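Local atomic coordinates of putative fructose-bisphosphate aldolase (Coccidioides immitis, PDB entry 3PM6), a protein that belongs to the class II fructose-bisphosphate aldolase family, folds as a TIM barrel and holds a zinc ion. Residues G223-G228 with V245-V250. Numbering follows the deposited sequence.
With ZN (zinc ion), chain S.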
# COMPACT_ATOMS: atom_id res chain seq x y z
N GLY A 223 5.13 -27.73 -10.50
CA GLY A 223 4.77 -26.67 -11.47
C GLY A 223 6.02 -25.95 -11.97
O GLY A 223 7.04 -25.93 -11.29
N LEU A 224 5.97 -25.40 -13.17
CA LEU A 224 7.17 -24.77 -13.75
C LEU A 224 6.91 -23.29 -13.86
O LEU A 224 5.82 -22.90 -14.26
CB LEU A 224 7.50 -25.38 -15.11
CG LEU A 224 7.90 -26.86 -15.09
CD1 LEU A 224 8.19 -27.36 -16.52
CD2 LEU A 224 9.14 -27.09 -14.20
N VAL A 225 7.93 -22.50 -13.51
CA VAL A 225 7.80 -21.06 -13.33
C VAL A 225 8.78 -20.37 -14.24
O VAL A 225 9.99 -20.64 -14.20
CB VAL A 225 8.04 -20.65 -11.83
CG1 VAL A 225 7.76 -19.17 -11.61
CG2 VAL A 225 7.11 -21.47 -10.92
N LEU A 226 8.23 -19.46 -15.05
CA LEU A 226 8.99 -18.70 -16.02
C LEU A 226 9.44 -17.36 -15.42
O LEU A 226 8.61 -16.53 -15.01
CB LEU A 226 8.15 -18.45 -17.28
CG LEU A 226 8.82 -17.69 -18.45
CD1 LEU A 226 10.13 -18.31 -18.89
CD2 LEU A 226 7.89 -17.58 -19.66
N HIS A 227 10.74 -17.16 -15.42
CA HIS A 227 11.38 -15.90 -15.00
C HIS A 227 12.04 -15.23 -16.20
O HIS A 227 12.35 -15.92 -17.20
CB HIS A 227 12.50 -16.21 -13.98
CG HIS A 227 11.98 -16.55 -12.63
ND1 HIS A 227 12.04 -15.67 -11.57
CD2 HIS A 227 11.36 -17.66 -12.16
CE1 HIS A 227 11.48 -16.22 -10.51
NE2 HIS A 227 11.07 -17.43 -10.83
N GLY A 228 12.27 -13.92 -16.09
CA GLY A 228 12.86 -13.12 -17.14
C GLY A 228 12.02 -12.93 -18.40
O GLY A 228 12.54 -12.77 -19.52
N VAL A 245 5.11 -24.60 -18.48
CA VAL A 245 5.08 -23.36 -17.70
C VAL A 245 3.68 -23.03 -17.22
O VAL A 245 2.78 -22.83 -18.05
CB VAL A 245 5.69 -22.19 -18.49
CG1 VAL A 245 5.40 -20.85 -17.81
CG2 VAL A 245 7.21 -22.43 -18.62
N ALA A 246 3.49 -22.97 -15.90
CA ALA A 246 2.17 -22.72 -15.33
C ALA A 246 2.10 -21.40 -14.58
O ALA A 246 1.03 -21.01 -14.14
CB ALA A 246 1.75 -23.87 -14.38
N LYS A 247 3.24 -20.74 -14.43
CA LYS A 247 3.32 -19.47 -13.73
C LYS A 247 4.30 -18.62 -14.50
O LYS A 247 5.45 -19.05 -14.75
CB LYS A 247 3.79 -19.67 -12.28
CG LYS A 247 3.96 -18.37 -11.44
CD LYS A 247 4.30 -18.76 -9.98
CE LYS A 247 4.70 -17.59 -9.10
NZ LYS A 247 6.17 -17.32 -9.16
N VAL A 248 3.85 -17.42 -14.90
CA VAL A 248 4.69 -16.44 -15.60
C VAL A 248 4.88 -15.18 -14.76
O VAL A 248 3.91 -14.44 -14.46
CB VAL A 248 4.04 -16.07 -16.97
CG1 VAL A 248 4.76 -14.88 -17.60
CG2 VAL A 248 4.02 -17.29 -17.90
N ASN A 249 6.15 -14.92 -14.40
CA ASN A 249 6.56 -13.75 -13.64
C ASN A 249 6.84 -12.57 -14.55
O ASN A 249 7.57 -12.69 -15.55
CB ASN A 249 7.86 -14.02 -12.84
CG ASN A 249 7.64 -14.99 -11.68
OD1 ASN A 249 6.58 -15.62 -11.57
ND2 ASN A 249 8.62 -15.09 -10.80
N VAL A 250 6.38 -11.41 -14.09
CA VAL A 250 6.49 -10.18 -14.84
C VAL A 250 6.90 -9.09 -13.89
O VAL A 250 6.45 -9.04 -12.76
CB VAL A 250 5.12 -9.80 -15.44
CG1 VAL A 250 5.24 -8.54 -16.26
CG2 VAL A 250 4.61 -10.93 -16.32
ZN ZN S . 12.65 -13.66 -11.46
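CG of His-227 and of Asn-249 is anti to its own carbonyl carbon (chi1 about -70°), which sets the two side chains alongside each other, ring and amide planes 61° apart. Asn-249 ND2 sits over one face of the imidazole, off-centre toward the rim, 3.1 Å from His-227 CE1. ND2 and the nearby His-227 NE2 are both donors and do not bond. His-227 ND1 binds zinc at 2.1 Å, and His-91 and His-196 complete the protein ligands. His-227 NE2 is hydrogen-bonded to Glu-148, which probably helps fix the ring.

Lys-247 runs extended past Val-225 and bends only at chi4 (-89°). The bend brings Lys-247 NZ 3.5 Å from Val-225 CG1. Within the same strand Lys-247 NZ donates to Asn-249 OD1 at 3.0 Å, in the carbonyl plane on a lone pair. NZ also forms a salt bridge with Glu-148.

The strands pair in parallel. Leu-226 N donates to Lys-247 O at 2.8 Å, and Asn-249 N to Leu-226 O at 3.0 Å. Leu-224 O takes Ala-246 N at 2.9 Å and, weakly, Lys-247 N. Leu-226 and Val-248 share the opposite face of the sheet from Val-225 and Lys-247; Leu-226 CB also meets Val-245 CG1 at 3.7 Å.

These last two barrel strands are joined by helix 234-242 in a beta-alpha-beta crossover. Its Phe-237 and Cys-240 cover Leu-226. Strand 245-250 closes the barrel against strand 29-33.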